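Local coordinates for hypothetical UPF0271 protein TTHB195 (Thermus thermophilus, PDB 2DFA) that probably cleaves 5-oxoproline to L-glutamate at the expense of ATP, as the A subunit of a three-component 5-oxoprolinase, at residues S29-A34 with H55-G60; I128-K133 with R154-R159; R195-V200 with E238-A243. One frame throughout, in Å; residues are numbered along the deposited sequence. Where two conformers were deposited one is given.

Contact 1: residues S29-A34 with H55-G60; sequences SSANLA and HGVAVG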
loop_
_atom_site.group_PDB
_atom_site.type_symbol
_atom_site.label_atom_id
_atom_site.label_comp_id
_atom_site.label_asym_id
_atom_site.label_seq_id
_atom_site.Cartn_x
_atom_site.Cartn_y
_atom_site.Cartn_z
ATOM N N SER A 29 29.806 3.561 -11.725
ATOM C CA SER A 29 30.418 4.464 -10.762
ATOM C C SER A 29 29.359 5.130 -9.884
ATOM O O SER A 29 29.668 5.603 -8.800
ATOM C CB SER A 29 31.280 5.528 -11.461
ATOM O OG SER A 29 30.545 6.258 -12.426
ATOM N N SER A 30 28.111 5.164 -10.353
ATOM C CA SER A 30 27.019 5.753 -9.573
ATOM C C SER A 30 25.760 4.907 -9.742
ATOM O O SER A 30 25.575 4.251 -10.765
ATOM C CB SER A 30 26.725 7.203 -10.004
ATOM O OG SER A 30 27.765 8.095 -9.640
ATOM N N ALA A 31 24.905 4.914 -8.725
ATOM C CA ALA A 31 23.664 4.148 -8.778
ATOM C C ALA A 31 22.505 5.033 -8.328
ATOM O O ALA A 31 22.678 5.916 -7.488
ATOM C CB ALA A 31 23.767 2.928 -7.882
ATOM N N ASN A 32 21.333 4.798 -8.908
ATOM C CA ASN A 32 20.134 5.555 -8.565
ATOM C C ASN A 32 19.271 4.572 -7.783
ATOM O O ASN A 32 18.712 3.640 -8.354
ATOM C CB ASN A 32 19.409 5.994 -9.838
ATOM C CG ASN A 32 20.368 6.441 -10.933
ATOM O OD1 ASN A 32 21.155 7.372 -10.748
ATOM N ND2 ASN A 32 20.308 5.772 -12.078
ATOM N N LEU A 33 19.184 4.767 -6.474
ATOM C CA LEU A 33 18.419 3.870 -5.619
ATOM C C LEU A 33 16.961 4.258 -5.416
ATOM O O LEU A 33 16.650 5.419 -5.141
ATOM C CB LEU A 33 19.103 3.744 -4.255
ATOM C CG LEU A 33 20.187 2.663 -4.147
ATOM C CD1 LEU A 33 21.184 2.787 -5.291
ATOM C CD2 LEU A 33 20.879 2.785 -2.810
ATOM N N ALA A 34 16.077 3.270 -5.548
ATOM C CA ALA A 34 14.647 3.479 -5.358
ATOM C C ALA A 34 14.420 3.885 -3.902
ATOM O O ALA A 34 15.199 3.519 -3.015
ATOM C CB ALA A 34 13.870 2.192 -5.682
ATOM N N HIS A 55 31.271 -1.674 -2.872
ATOM C CA HIS A 55 31.877 -1.522 -4.191
ATOM C C HIS A 55 32.332 -0.107 -4.524
ATOM O O HIS A 55 32.722 0.167 -5.658
ATOM C CB HIS A 55 30.920 -2.014 -5.280
ATOM C CG HIS A 55 30.759 -3.500 -5.312
ATOM N ND1 HIS A 55 29.941 -4.181 -4.436
ATOM C CD2 HIS A 55 31.350 -4.442 -6.085
ATOM C CE1 HIS A 55 30.033 -5.478 -4.668
ATOM N NE2 HIS A 55 30.882 -5.664 -5.664
ATOM N N GLY A 56 32.282 0.789 -3.545
ATOM C CA GLY A 56 32.703 2.160 -3.780
ATOM C C GLY A 56 31.899 2.880 -4.852
ATOM O O GLY A 56 32.443 3.687 -5.610
ATOM N N VAL A 57 30.603 2.584 -4.913
ATOM C CA VAL A 57 29.699 3.199 -5.886
ATOM C C VAL A 57 28.978 4.382 -5.231
ATOM O O VAL A 57 28.523 4.281 -4.089
ATOM C CB VAL A 57 28.643 2.175 -6.369
ATOM C CG1 VAL A 57 27.639 2.847 -7.298
ATOM C CG2 VAL A 57 29.334 1.013 -7.084
ATOM N N ALA A 58 28.886 5.498 -5.947
ATOM C CA ALA A 58 28.216 6.691 -5.427
ATOM C C ALA A 58 26.710 6.461 -5.478
ATOM O O ALA A 58 26.193 5.964 -6.470
ATOM C CB ALA A 58 28.580 7.910 -6.261
ATOM N N VAL A 59 26.009 6.840 -4.417
ATOM C CA VAL A 59 24.566 6.628 -4.370
ATOM C C VAL A 59 23.746 7.905 -4.504
ATOM O O VAL A 59 24.010 8.904 -3.838
ATOM C CB VAL A 59 24.175 5.908 -3.055
ATOM C CG1 VAL A 59 22.650 5.806 -2.931
ATOM C CG2 VAL A 59 24.805 4.524 -3.029
ATOM N N GLY A 60 22.746 7.856 -5.378
ATOM C CA GLY A 60 21.865 8.991 -5.579
ATOM C C GLY A 60 20.433 8.506 -5.408
ATOM O O GLY A 60 20.183 7.299 -5.446
HETATM O O HOH W 1 32.054 5.780 -7.685
#
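Parallel strand pairing joins Ser30, Ala31 and Asn32 to Ala58, Val59 and Gly60, closing the beta-alpha-beta crossover of strand 30-34, helix 42-54 and strand 58-62 in the sheet of this LamB/YcsF-family fold. Four backbone hydrogen bonds establish the register. Ala58 is held through both its backbone N and its backbone O: the N donates to Ser29 O (3.0 Å), and the O accepts from Ala31 N (2.8 Å) with a C=O...N angle of 177°. Two residues farther along, Gly60 N reaches Ala31 O at 2.9 Å, and Leu33 N in turn reaches Gly60 O. Ser29 O also takes a hydrogen bond from a water that donates to Gly56 O as well, bridging the two segments where the pairing begins. Side chains alternate between the two faces. On one, Ser30 OG, in one of its two conformers, bonds to Asp4 and lies near Ala58 CB, and Asn32 bonds through its amide to His107, Asp8 and Asn6; Asp8 belongs to a group with His62 and His111 that could form a metal site, here empty. On the other, Leu33 and Val59 cross at about a right angle, CD2 of the leucine meeting Val59 CG1 at 3.5 Å. Val59 CG1 stands anti to its own backbone N (chi1 174°), which turns that methyl to the leucine. Farther back, Ala31 CB packs on Val57 CG1 at 3.9 Å. Helix 42-54 covers this apolar face, with Ala52 under Val57 and Val59 and with Ala48 and Val49 against Leu33, while Leu94 and Leu98 of helix 80-100 add to the cover; strand 2-9 pairs with strand 30-34 along its other edge.

Contact 2: residues I128-K133 with R154-R159; sequences IALAVK and RKAGLR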
loop_
_atom_site.group_PDB
_atom_site.type_symbol
_atom_site.label_atom_id
_atom_site.label_comp_id
_atom_site.label_asym_id
_atom_site.label_seq_id
_atom_site.Cartn_x
_atom_site.Cartn_y
_atom_site.Cartn_z
ATOM N N ILE A 128 10.215 19.183 -8.621
ATOM C CA ILE A 128 11.306 18.271 -8.311
ATOM C C ILE A 128 12.542 19.080 -7.932
ATOM O O ILE A 128 13.196 18.818 -6.916
ATOM C CB ILE A 128 11.651 17.387 -9.524
ATOM C CG1 ILE A 128 10.476 16.461 -9.842
ATOM C CG2 ILE A 128 12.925 16.577 -9.232
ATOM C CD1 ILE A 128 10.669 15.634 -11.097
ATOM N N ALA A 129 12.848 20.074 -8.759
ATOM C CA ALA A 129 14.000 20.932 -8.536
ATOM C C ALA A 129 13.948 21.617 -7.172
ATOM O O ALA A 129 14.943 21.635 -6.449
ATOM C CB ALA A 129 14.089 21.971 -9.653
ATOM N N LEU A 130 12.795 22.178 -6.812
ATOM C CA LEU A 130 12.671 22.851 -5.523
ATOM C C LEU A 130 12.780 21.895 -4.339
ATOM O O LEU A 130 13.336 22.252 -3.302
ATOM C CB LEU A 130 11.362 23.644 -5.455
ATOM C CG LEU A 130 11.338 24.837 -6.426
ATOM C CD1 LEU A 130 10.053 25.640 -6.237
ATOM C CD2 LEU A 130 12.567 25.722 -6.184
ATOM N N ALA A 131 12.255 20.681 -4.486
ATOM C CA ALA A 131 12.345 19.689 -3.414
ATOM C C ALA A 131 13.813 19.374 -3.163
ATOM O O ALA A 131 14.271 19.361 -2.019
ATOM C CB ALA A 131 11.600 18.404 -3.801
ATOM N N VAL A 132 14.546 19.110 -4.238
ATOM C CA VAL A 132 15.974 18.807 -4.130
ATOM C C VAL A 132 16.724 19.990 -3.524
ATOM O O VAL A 132 17.570 19.813 -2.647
ATOM C CB VAL A 132 16.587 18.496 -5.512
ATOM C CG1 VAL A 132 18.117 18.398 -5.405
ATOM C CG2 VAL A 132 16.012 17.192 -6.047
ATOM N N LYS A 133 16.409 21.195 -3.993
ATOM C CA LYS A 133 17.073 22.398 -3.495
ATOM C C LYS A 133 16.780 22.639 -2.017
ATOM O O LYS A 133 17.668 23.030 -1.258
ATOM C CB LYS A 133 16.640 23.628 -4.305
ATOM C CG LYS A 133 17.409 24.899 -3.933
ATOM C CD LYS A 133 16.923 26.112 -4.709
ATOM C CE LYS A 133 17.839 27.318 -4.479
ATOM N NZ LYS A 133 17.423 28.483 -5.306
ATOM N N ARG A 154 17.922 24.535 -13.893
ATOM C CA ARG A 154 18.866 25.650 -13.930
ATOM C C ARG A 154 18.233 26.905 -13.346
ATOM O O ARG A 154 18.877 27.648 -12.604
ATOM C CB ARG A 154 19.331 25.915 -15.367
ATOM C CG ARG A 154 20.205 24.806 -15.954
ATOM C CD ARG A 154 20.642 25.143 -17.374
ATOM N NE ARG A 154 21.488 24.110 -17.971
ATOM C CZ ARG A 154 22.747 23.867 -17.615
ATOM N NH1 ARG A 154 23.324 24.581 -16.658
ATOM N NH2 ARG A 154 23.431 22.911 -18.224
ATOM N N LYS A 155 16.966 27.141 -13.672
ATOM C CA LYS A 155 16.269 28.312 -13.154
ATOM C C LYS A 155 16.179 28.245 -11.633
ATOM O O LYS A 155 16.165 29.280 -10.961
ATOM C CB LYS A 155 14.863 28.413 -13.767
ATOM C CG LYS A 155 14.852 28.914 -15.211
ATOM C CD LYS A 155 13.485 28.760 -15.882
ATOM C CE LYS A 155 12.402 29.599 -15.216
ATOM N NZ LYS A 155 11.069 29.373 -15.858
ATOM N N ALA A 156 16.127 27.028 -11.091
ATOM C CA ALA A 156 16.039 26.833 -9.644
ATOM C C ALA A 156 17.377 27.100 -8.964
ATOM O O ALA A 156 17.445 27.227 -7.743
ATOM C CB ALA A 156 15.568 25.409 -9.327
ATOM N N GLY A 157 18.438 27.176 -9.759
ATOM C CA GLY A 157 19.755 27.438 -9.208
ATOM C C GLY A 157 20.514 26.182 -8.826
ATOM O O GLY A 157 21.514 26.255 -8.112
ATOM N N LEU A 158 20.042 25.027 -9.287
ATOM C CA LEU A 158 20.703 23.760 -8.979
ATOM C C LEU A 158 21.791 23.425 -9.978
ATOM O O LEU A 158 21.737 23.850 -11.127
ATOM C CB LEU A 158 19.704 22.598 -8.993
ATOM C CG LEU A 158 18.620 22.496 -7.925
ATOM C CD1 LEU A 158 17.777 21.253 -8.192
ATOM C CD2 LEU A 158 19.251 22.418 -6.553
ATOM N N ARG A 159 22.778 22.655 -9.530
ATOM C CA ARG A 159 23.836 22.199 -10.418
ATOM C C ARG A 159 23.177 21.083 -11.219
ATOM O O ARG A 159 22.492 20.228 -10.645
ATOM C CB ARG A 159 25.003 21.621 -9.625
ATOM C CG ARG A 159 25.974 20.822 -10.476
ATOM C CD ARG A 159 27.002 20.109 -9.615
ATOM N NE ARG A 159 27.790 19.162 -10.396
ATOM C CZ ARG A 159 28.500 18.171 -9.867
ATOM N NH1 ARG A 159 28.523 18.000 -8.552
ATOM N NH2 ARG A 159 29.172 17.341 -10.654
#
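With chi1 at -174° and every later torsion extended, Lys133 reaches across to Ala156, while Leu158, its CG anti to the carbonyl carbon (chi1 -68°), sends both methyls onto the same helix. The contact packs helix 122-135 against a Schellman motif, the turn that ends helix 148-155. Gly157 has positive phi there, and its N bonds back to Arg154 O; a side chain at this position would press against the preceding carbonyl, a conformation that glycine accommodates without strain. Past the turn, the chain runs into strand 160-164.

Two apolar residues flank the glycine and face the helix. Ala156 CB meets Ala129 CB at 3.8 Å, a methyl-to-methyl approach that brings the backbones close, with the CA atoms of Ala129 and Ala156 6.3 Å apart; CD2 of Leu130 reaches the same alanine methyl from the margin. Leu158 straddles the helix surface with its two branches. CD1 lies 4.0 Å from both Ala129 CB and Val132 CG1, and comes to 3.3 Å from Ala129 O, an oxygen that already accepts the helical bond from Lys133 N. CD2 instead crosses the base of the lysine, 3.7 Å from Lys133 CB. The leucine thus fills the space between Ala129, Val132 and Lys133, and CB and CG of the lysine close one side.

Farther in, Val132 also touches Ile91 of helix 80-100, Val108 and Leu139, which continues the apolar packing beneath the helix. At the partly exposed margin, the ammonium group is spent on the end of the other helix: Lys133 NZ donates to Ala156 O at 2.7 Å, tilted 22° from the carbonyl plane.

Contact 3: residues R195-V200 with E238-A243; sequences RALRMV and EALEQA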
loop_
_atom_site.group_PDB
_atom_site.type_symbol
_atom_site.label_atom_id
_atom_site.label_comp_id
_atom_site.label_asym_id
_atom_site.label_seq_id
_atom_site.Cartn_x
_atom_site.Cartn_y
_atom_site.Cartn_z
ATOM N N ARG A 195 28.877 3.236 -29.253
ATOM C CA ARG A 195 28.216 4.530 -29.113
ATOM C C ARG A 195 28.702 5.278 -27.867
ATOM O O ARG A 195 28.924 6.480 -27.869
ATOM C CB ARG A 195 26.706 4.279 -29.026
ATOM C CG ARG A 195 26.130 3.721 -30.330
ATOM C CD ARG A 195 24.707 3.166 -30.158
ATOM N NE ARG A 195 23.771 4.220 -29.747
ATOM C CZ ARG A 195 23.188 4.942 -30.720
ATOM N NH1 ARG A 195 23.473 4.692 -31.985
ATOM N NH2 ARG A 195 22.298 5.885 -30.403
ATOM N N ALA A 196 28.837 4.523 -26.762
ATOM C CA ALA A 196 29.300 5.143 -25.525
ATOM C C ALA A 196 30.643 5.862 -25.711
ATOM O O ALA A 196 30.821 7.012 -25.337
ATOM C CB ALA A 196 29.432 4.047 -24.467
ATOM N N LEU A 197 31.620 5.121 -26.272
ATOM C CA LEU A 197 32.926 5.724 -26.540
ATOM C C LEU A 197 32.779 7.023 -27.338
ATOM O O LEU A 197 33.374 8.051 -27.040
ATOM C CB LEU A 197 33.745 4.725 -27.370
ATOM C CG LEU A 197 34.763 3.925 -26.548
ATOM C CD1 LEU A 197 35.675 3.070 -27.435
ATOM C CD2 LEU A 197 35.690 4.822 -25.724
ATOM N N ARG A 198 31.984 6.922 -28.419
ATOM C CA ARG A 198 31.769 8.070 -29.291
ATOM C C ARG A 198 31.250 9.280 -28.515
ATOM O O ARG A 198 31.719 10.400 -28.669
ATOM C CB ARG A 198 30.753 7.657 -30.357
ATOM C CG ARG A 198 30.637 8.682 -31.485
ATOM C CD ARG A 198 31.580 8.372 -32.658
ATOM N NE ARG A 198 31.779 9.562 -33.495
ATOM C CZ ARG A 198 30.757 9.924 -34.292
ATOM N NH1 ARG A 198 29.639 9.221 -34.274
ATOM N NH2 ARG A 198 30.883 10.972 -35.111
ATOM N N MET A 199 30.211 9.033 -27.693
ATOM C CA MET A 199 29.629 10.122 -26.915
ATOM C C MET A 199 30.672 10.795 -26.017
ATOM O O MET A 199 30.696 12.004 -25.835
ATOM C CB MET A 199 28.503 9.553 -26.047
ATOM C CG MET A 199 27.385 8.880 -26.845
ATOM S SD MET A 199 26.163 8.122 -25.764
ATOM C CE MET A 199 24.698 8.540 -26.716
ATOM N N VAL A 200 31.526 9.957 -25.398
ATOM C CA VAL A 200 32.560 10.512 -24.526
ATOM C C VAL A 200 33.677 11.196 -25.325
ATOM O O VAL A 200 33.985 12.367 -25.146
ATOM C CB VAL A 200 33.137 9.377 -23.673
ATOM C CG1 VAL A 200 34.238 9.923 -22.762
ATOM C CG2 VAL A 200 32.050 8.755 -22.817
ATOM N N GLU A 238 34.343 -1.713 -20.225
ATOM C CA GLU A 238 35.592 -2.209 -20.792
ATOM C C GLU A 238 36.044 -1.381 -21.992
ATOM O O GLU A 238 37.221 -1.038 -22.113
ATOM C CB GLU A 238 35.442 -3.683 -21.183
ATOM C CG GLU A 238 35.203 -4.597 -19.986
ATOM C CD GLU A 238 35.138 -6.067 -20.358
ATOM O OE1 GLU A 238 34.226 -6.458 -21.118
ATOM O OE2 GLU A 238 36.003 -6.834 -19.885
ATOM N N ALA A 239 35.107 -1.055 -22.875
ATOM C CA ALA A 239 35.429 -0.260 -24.051
ATOM C C ALA A 239 35.999 1.086 -23.620
ATOM O O ALA A 239 36.927 1.605 -24.236
ATOM C CB ALA A 239 34.181 -0.054 -24.899
ATOM N N LEU A 240 35.443 1.640 -22.547
ATOM C CA LEU A 240 35.891 2.928 -22.033
ATOM C C LEU A 240 37.265 2.850 -21.372
ATOM O O LEU A 240 38.111 3.718 -21.583
ATOM C CB LEU A 240 34.870 3.480 -21.032
ATOM C CG LEU A 240 33.487 3.845 -21.582
ATOM C CD1 LEU A 240 32.589 4.322 -20.448
ATOM C CD2 LEU A 240 33.626 4.930 -22.639
ATOM N N GLU A 241 37.483 1.810 -20.573
ATOM C CA GLU A 241 38.758 1.644 -19.885
ATOM C C GLU A 241 39.874 1.235 -20.841
ATOM O O GLU A 241 41.006 1.701 -20.717
ATOM C CB GLU A 241 38.623 0.614 -18.761
ATOM C CG GLU A 241 37.622 1.015 -17.690
ATOM C CD GLU A 241 37.603 0.057 -16.519
ATOM O OE1 GLU A 241 37.385 -1.154 -16.739
ATOM O OE2 GLU A 241 37.799 0.518 -15.376
ATOM N N GLN A 242 39.557 0.363 -21.793
ATOM C CA GLN A 242 40.550 -0.070 -22.768
ATOM C C GLN A 242 40.885 1.108 -23.673
ATOM O O GLN A 242 41.881 1.089 -24.397
ATOM C CB GLN A 242 40.015 -1.235 -23.604
ATOM C CG GLN A 242 40.026 -2.574 -22.886
ATOM C CD GLN A 242 39.544 -3.713 -23.767
ATOM O OE1 GLN A 242 40.337 -4.529 -24.239
ATOM N NE2 GLN A 242 38.237 -3.772 -23.994
ATOM N N ALA A 243 40.043 2.137 -23.621
ATOM C CA ALA A 243 40.233 3.334 -24.427
ATOM C C ALA A 243 40.970 4.408 -23.636
ATOM O O ALA A 243 41.324 5.453 -24.175
ATOM C CB ALA A 243 38.885 3.865 -24.896
#
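Leu197 carries most of this helix-to-helix contact, putting its two methyls on different parts of the segment 238-243. CD2 presses on Ala243 CB at 3.4 Å, tighter than ordinary van der Waals contact, and also meets Leu240 CD2 at 3.7 Å. CD1 lies instead over the backbone, 3.7 Å from Ala239 O, with Ala239 CB a little farther off. The chi1 of Leu197, -100°, is well away from a staggered value; whether this and the short CD2 contact reflect real strain is doubtful. The two leucine side chains point in opposite senses and pass side by side, and the CA atoms of Leu197 and Leu240 are 6.1 Å apart.

One turn along, Val200 CG2 touches the same Leu240 methyl, CD2, at 4.1 Å, so that methyl rests against both Leu197 and Val200. Replacing Leu197 with an alanine would probably leave Leu240 CD2 and Ala243 CB without their main neighbour and open a gap between the two helices.

No hydrogen bond crosses the contact. Ala243 follows the last turns of helix 229-241, and its N makes a weak bond to Leu240 O. On the inner side, Leu240 and Val200 both rest on Val3 of strand 2-9, and Leu240 also reaches Leu5; Ala196 and Val200 touch Leu220 of strand 219-222. Helices 189-201 and 229-241 therefore pack side by side outside two adjacent strands of the seven-stranded parallel sheet, consistent with the barrel-like fold of the glycoside hydrolase/carbohydrate esterase clan.

In the fold
Contact 1 belongs to the core: eight of its nine touching residues are buried, and backbone hydrogen bonds between strands do most of the joining. Contacts 2 and 3 are only partly buried and rely on side chains of peripheral helices and, in contact 2, of the turn that ends one, though contact 2 adds a lysine-to-carbonyl bond whereas contact 3 is wholly apolar. None touches another; the centres of contacts 2 and 3 lie 31 Å apart, and each is 20 to 21 Å from that of contact 1. Shared neighbours relate them: helix 80-100 packs against residues of contacts 1 and 2, and strand 2-9, paired with strand 30-34 of contact 1, lies under the helices of contact 3.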